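Local coordinates for Lmo0812 protein (Listeria monocytogenes serovar 1/2a, PDB 4YF1) that probably acts as an HD-domain hydrolase, perhaps removing the 3'-diphosphate of guanosine-3',5'-bis(diphosphate), at residues Ile117-Leu122 and Pro171-Glu176; Asn124-Lys129 and Ala178-Trp183. All blocks are in the same frame, centred on the assembly; numbering follows the deposited sequence. Where two conformers were deposited one is given.

Contact 1. Residues Ile117-Leu122 and Pro171-Glu176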
loop_
_atom_site.group_PDB
_atom_site.type_symbol
_atom_site.label_atom_id
_atom_site.label_comp_id
_atom_site.label_asym_id
_atom_site.label_seq_id
_atom_site.Cartn_x
_atom_site.Cartn_y
_atom_site.Cartn_z
ATOM N N ILE A 117 11.960 2.995 8.774
ATOM C CA ILE A 117 12.546 4.346 8.919
ATOM C C ILE A 117 13.607 4.582 7.849
ATOM O O ILE A 117 13.606 5.647 7.219
ATOM C CB ILE A 117 13.168 4.555 10.312
ATOM C CG1 ILE A 117 12.072 4.549 11.379
ATOM C CG2 ILE A 117 13.950 5.896 10.354
ATOM C CD1 ILE A 117 12.546 4.506 12.824
ATOM N N VAL A 118 14.549 3.657 7.680
ATOM C CA VAL A 118 15.627 3.889 6.703
ATOM C C VAL A 118 15.090 3.976 5.254
ATOM O O VAL A 118 15.505 4.865 4.505
ATOM C CB VAL A 118 16.762 2.888 6.839
ATOM C CG1 VAL A 118 17.845 3.129 5.835
ATOM C CG2 VAL A 118 17.340 2.866 8.248
ATOM N N ALA A 119 14.137 3.119 4.886
ATOM C CA ALA A 119 13.555 3.159 3.550
ATOM C C ALA A 119 12.885 4.505 3.268
ATOM O O ALA A 119 13.016 5.069 2.181
ATOM C CB ALA A 119 12.570 2.027 3.354
ATOM N N ASP A 120 12.160 5.003 4.258
ATOM C CA ASP A 120 11.507 6.301 4.152
ATOM C C ASP A 120 12.568 7.402 3.924
ATOM O O ASP A 120 12.414 8.241 3.041
ATOM C CB ASP A 120 10.744 6.590 5.440
ATOM C CG ASP A 120 10.139 8.011 5.469
ATOM O OD1 ASP A 120 9.356 8.344 4.562
ATOM O OD2 ASP A 120 10.421 8.757 6.415
ATOM N N LYS A 121 13.640 7.374 4.703
ATOM C CA LYS A 121 14.726 8.404 4.552
ATOM C C LYS A 121 15.493 8.278 3.271
ATOM O O LYS A 121 15.958 9.260 2.721
ATOM C CB LYS A 121 15.717 8.351 5.706
ATOM C CG LYS A 121 15.306 9.216 6.853
ATOM C CD LYS A 121 14.018 8.773 7.452
ATOM C CE LYS A 121 13.220 9.976 7.875
ATOM N NZ LYS A 121 12.118 9.488 8.758
ATOM N N LEU A 122 15.688 7.043 2.840
ATOM C CA LEU A 122 16.392 6.788 1.587
ATOM C C LEU A 122 15.673 7.387 0.395
ATOM O O LEU A 122 16.299 8.076 -0.410
ATOM C CB LEU A 122 16.613 5.264 1.384
ATOM C CG LEU A 122 17.270 4.814 0.074
ATOM C CD1 LEU A 122 18.581 5.502 -0.239
ATOM C CD2 LEU A 122 17.470 3.289 0.039
ATOM N N PRO A 171 20.078 -4.855 5.765
ATOM C CA PRO A 171 19.701 -4.821 4.336
ATOM C C PRO A 171 20.671 -4.035 3.430
ATOM O O PRO A 171 21.203 -3.002 3.857
ATOM C CB PRO A 171 18.320 -4.159 4.343
ATOM C CG PRO A 171 17.822 -4.294 5.739
ATOM C CD PRO A 171 19.007 -4.347 6.640
ATOM N N PRO A 172 20.885 -4.504 2.189
ATOM C CA PRO A 172 21.765 -3.763 1.276
ATOM C C PRO A 172 21.373 -2.290 1.125
ATOM O O PRO A 172 22.250 -1.456 0.996
ATOM C CB PRO A 172 21.586 -4.498 -0.052
ATOM C CG PRO A 172 21.298 -5.924 0.346
ATOM C CD PRO A 172 20.527 -5.841 1.642
ATOM N N PHE A 173 20.077 -1.964 1.170
ATOM C CA PHE A 173 19.671 -0.565 1.024
ATOM C C PHE A 173 20.168 0.343 2.146
ATOM O O PHE A 173 20.235 1.561 1.936
ATOM C CB PHE A 173 18.164 -0.374 0.738
ATOM C CG PHE A 173 17.248 -0.550 1.930
ATOM C CD1 PHE A 173 16.956 0.518 2.782
ATOM C CD2 PHE A 173 16.596 -1.778 2.153
ATOM C CE1 PHE A 173 16.065 0.394 3.840
ATOM C CE2 PHE A 173 15.711 -1.909 3.209
ATOM C CZ PHE A 173 15.442 -0.847 4.069
ATOM N N PHE A 174 20.557 -0.222 3.301
ATOM C CA PHE A 174 21.108 0.608 4.417
ATOM C C PHE A 174 22.404 1.293 3.940
ATOM O O PHE A 174 22.635 2.462 4.248
ATOM C CB PHE A 174 21.385 -0.240 5.667
ATOM C CG PHE A 174 20.189 -0.470 6.555
ATOM C CD1 PHE A 174 18.912 -0.583 6.052
ATOM C CD2 PHE A 174 20.376 -0.664 7.929
ATOM C CE1 PHE A 174 17.844 -0.818 6.888
ATOM C CE2 PHE A 174 19.300 -0.872 8.774
ATOM C CZ PHE A 174 18.041 -0.953 8.256
ATOM N N ASP A 175 23.208 0.553 3.167
ATOM C CA ASP A 175 24.464 1.050 2.588
ATOM C C ASP A 175 24.202 2.186 1.581
ATOM O O ASP A 175 24.977 3.141 1.513
ATOM C CB ASP A 175 25.248 -0.093 1.906
ATOM C CG ASP A 175 25.671 -1.200 2.885
ATOM O OD1 ASP A 175 25.927 -0.882 4.065
ATOM O OD2 ASP A 175 25.755 -2.386 2.472
ATOM N N GLU A 176 23.106 2.089 0.825
ATOM C CA GLU A 176 22.731 3.133 -0.151
ATOM C C GLU A 176 22.402 4.418 0.610
ATOM O O GLU A 176 22.780 5.509 0.196
ATOM C CB GLU A 176 21.504 2.813 -1.001
ATOM C CG GLU A 176 21.636 1.647 -1.928
ATOM C CD GLU A 176 20.322 1.318 -2.611
ATOM O OE1 GLU A 176 19.714 2.247 -3.214
ATOM O OE2 GLU A 176 19.931 0.123 -2.555
#
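Val118 packs against Phe173 and Phe174 where helix 111-132 of the all-helical HD domain meets the start of helix 172-184. The two short segments run at 40° to each other, with axes 9.8 Å apart. Phe173 CB lies 3.8 Å from Leu122 CD2. With chi1 at 76°, Phe173 CG stands between the backbone N and the carbonyl carbon, and the ring reaches helix 111-132. CD1 touches Leu122 CD2 and Val118 CG1. Phe173 CE1 lies 3.5 Å from the backbone N of Ala119. CZ ends beside Ala119 CB. Ile42 of helix 35-45 also touches this ring.

Phe174 turns its ring back toward Val118. One face receives Val118 CG2 in a CH-pi contact, 4.1 Å from the centroid of the Phe174 ring and 20° off the normal. Pro171 CD sits over the opposite face, so the ring is held between the two. Asp120, next to Ala119, hydrogen-bonds His35 NE2 through OD1 and His87 NE2 through OD2, and OD2 also takes a salt bridge from Lys121 NZ. His35, His59, Asp60 and Asp120 converge in a way consistent with an HD-type site; no metal is bound to them here. At the outer margin, Leu122 CD1 rests 4.0 Å from Glu176 CB.

Contact 2. Residues Asn124-Lys129 and Ala178-Trp183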
loop_
_atom_site.group_PDB
_atom_site.type_symbol
_atom_site.label_atom_id
_atom_site.label_comp_id
_atom_site.label_asym_id
_atom_site.label_seq_id
_atom_site.Cartn_x
_atom_site.Cartn_y
_atom_site.Cartn_z
ATOM N N ASN A 124 13.567 9.839 0.424
ATOM C CA ASN A 124 13.646 11.316 0.622
ATOM C C ASN A 124 14.996 11.871 0.158
ATOM O O ASN A 124 15.029 12.822 -0.612
ATOM C CB ASN A 124 13.435 11.697 2.100
ATOM C CG ASN A 124 12.001 11.509 2.578
ATOM O OD1 ASN A 124 11.074 11.288 1.786
ATOM N ND2 ASN A 124 11.806 11.618 3.901
ATOM N N LEU A 125 16.104 11.307 0.645
ATOM C CA LEU A 125 17.447 11.772 0.229
ATOM C C LEU A 125 17.748 11.540 -1.249
ATOM O O LEU A 125 18.488 12.331 -1.874
ATOM C CB LEU A 125 18.587 11.224 1.072
ATOM C CG LEU A 125 18.730 11.697 2.495
ATOM C CD1 LEU A 125 20.133 11.336 2.932
ATOM C CD2 LEU A 125 18.506 13.205 2.621
ATOM N N THR A 126 17.187 10.478 -1.820
ATOM C CA THR A 126 17.331 10.255 -3.252
ATOM C C THR A 126 16.786 11.494 -3.996
ATOM O O THR A 126 17.433 11.990 -4.927
ATOM C CB THR A 126 16.612 8.987 -3.683
ATOM O OG1 THR A 126 17.265 7.873 -3.051
ATOM C CG2 THR A 126 16.650 8.817 -5.193
ATOM N N SER A 127 15.637 12.009 -3.563
ATOM C CA SER A 127 15.063 13.206 -4.202
ATOM C C SER A 127 15.901 14.451 -3.928
ATOM O O SER A 127 15.988 15.338 -4.788
ATOM C CB SER A 127 13.616 13.425 -3.757
ATOM O OG SER A 127 12.841 12.283 -4.120
ATOM N N VAL A 128 16.505 14.522 -2.741
ATOM C CA VAL A 128 17.376 15.634 -2.394
ATOM C C VAL A 128 18.610 15.625 -3.306
ATOM O O VAL A 128 18.932 16.651 -3.901
ATOM C CB VAL A 128 17.813 15.619 -0.909
ATOM C CG1 VAL A 128 18.860 16.694 -0.654
ATOM C CG2 VAL A 128 16.612 15.807 0.017
ATOM N N LYS A 129 19.288 14.479 -3.428
ATOM C CA LYS A 129 20.491 14.379 -4.292
ATOM C C LYS A 129 20.190 14.833 -5.730
ATOM O O LYS A 129 20.991 15.550 -6.362
ATOM C CB LYS A 129 21.054 12.953 -4.305
ATOM C CG LYS A 129 22.233 12.751 -5.263
ATOM C CD LYS A 129 22.606 11.281 -5.365
ATOM C CE LYS A 129 23.646 11.021 -6.449
ATOM N NZ LYS A 129 24.939 11.684 -6.144
ATOM N N ALA A 178 23.522 5.234 3.640
ATOM C CA ALA A 178 24.800 5.735 4.188
ATOM C C ALA A 178 25.597 6.547 3.144
ATOM O O ALA A 178 26.094 7.638 3.473
ATOM C CB ALA A 178 25.645 4.614 4.738
ATOM N N ARG A 179 25.710 6.024 1.909
ATOM C CA ARG A 179 26.421 6.714 0.834
ATOM C C ARG A 179 25.779 8.065 0.510
ATOM O O ARG A 179 26.485 9.045 0.300
ATOM C CB ARG A 179 26.541 5.856 -0.439
ATOM C CG ARG A 179 27.453 4.645 -0.309
ATOM C CD ARG A 179 27.752 3.993 -1.667
ATOM N NE ARG A 179 26.550 3.685 -2.458
ATOM C CZ ARG A 179 25.842 2.554 -2.398
ATOM N NH1 ARG A 179 26.169 1.569 -1.565
ATOM N NH2 ARG A 179 24.774 2.413 -3.170
ATOM N N LEU A 180 24.444 8.107 0.457
ATOM C CA LEU A 180 23.750 9.368 0.222
ATOM C C LEU A 180 24.012 10.403 1.316
ATOM O O LEU A 180 24.199 11.602 1.009
ATOM C CB LEU A 180 22.241 9.192 0.061
ATOM C CG LEU A 180 21.733 8.922 -1.329
ATOM C CD1 LEU A 180 20.295 8.484 -1.295
ATOM C CD2 LEU A 180 21.881 10.172 -2.178
ATOM N N VAL A 181 23.997 9.972 2.585
ATOM C CA VAL A 181 24.264 10.907 3.694
ATOM C C VAL A 181 25.674 11.483 3.583
ATOM O O VAL A 181 25.870 12.711 3.750
ATOM C CB VAL A 181 23.997 10.248 5.061
ATOM C CG1 VAL A 181 24.457 11.124 6.226
ATOM C CG2 VAL A 181 22.512 9.946 5.183
ATOM N N LYS A 182 26.638 10.617 3.288
ATOM C CA LYS A 182 28.040 11.022 3.117
ATOM C C LYS A 182 28.209 11.994 1.941
ATOM O O LYS A 182 28.977 12.969 2.033
ATOM C CB LYS A 182 28.925 9.789 2.922
ATOM C CG LYS A 182 30.423 10.070 2.896
ATOM C CD LYS A 182 31.221 8.776 2.915
ATOM C CE LYS A 182 32.719 9.035 2.946
ATOM N NZ LYS A 182 33.496 7.762 2.902
ATOM N N TRP A 183 27.470 11.751 0.859
ATOM C CA TRP A 183 27.530 12.611 -0.338
ATOM C C TRP A 183 26.906 13.988 -0.089
ATOM O O TRP A 183 27.500 15.015 -0.417
ATOM C CB TRP A 183 26.807 11.971 -1.533
ATOM C CG TRP A 183 27.095 12.687 -2.864
ATOM C CD1 TRP A 183 28.110 12.407 -3.737
ATOM C CD2 TRP A 183 26.357 13.777 -3.449
ATOM N NE1 TRP A 183 28.056 13.254 -4.818
ATOM C CE2 TRP A 183 26.991 14.103 -4.671
ATOM C CE3 TRP A 183 25.233 14.516 -3.053
ATOM C CZ2 TRP A 183 26.539 15.149 -5.506
ATOM C CZ3 TRP A 183 24.769 15.551 -3.894
ATOM C CH2 TRP A 183 25.428 15.856 -5.102
#
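Leu180 supplies much of the apolar contact, its two methyls reaching different parts of segment 124-129. Leu180 CD1 lies 4.0 Å from Leu125 CB and also approaches the backbone N of Thr126. Leu180 CD2 lies against the aliphatic part of Lys129, and its 3.5 Å approach to Lys129 CD is tight. On the inner side, Leu125 CD1 meets Val181 CG2 at 3.6 Å. Asn154 of helix 147-160 touches both Leu125 and Val181.

These are side chains of two helices of this all-helical HD-family fold, helix 111-132 and helix 172-184, whose segments run at 39° with axes 10.1 Å apart.

Thr126 OG1 lies 3.6 Å from Leu180 CD1, while its hydrogen bond goes to the carbonyl O of Leu122 one turn earlier.

The charged contact is a cation-pi pair at the exposed margin. Lys129 is extended as far as CE, then bends at chi4 (64°), which brings NZ over the Trp183 indole. Lys129 NZ lies 3.6 Å from the centroid of the Trp183 five-membered ring, 16° off its normal. The lysine chain crosses the indole at about a right angle, and Lys129 CG is 4.0 Å from Trp183 CZ3.

After five earlier helices, between residues 35 and 108, the chain enters helix 111-132, which supplies 117-122 and then, about two turns on, 124-129. It next passes through helices 139-142 and 147-160. Pro171 and the start of helix 172-184 give 171-176, and the same helix then gives 178-183. Contact 1 thus closes a loop of 48 residues, and contact 2 closes another of equal length. The loops cross rather than nest, as expected for two helices running roughly in the same direction. The contact centres are 10 Å apart, and Leu122 CD1 joins them by packing 3.6 Å from Leu180 CD1. Contact 1 is the buried part; contact 2 carries the interface outward, tying the C-terminal helix to helix 111-132.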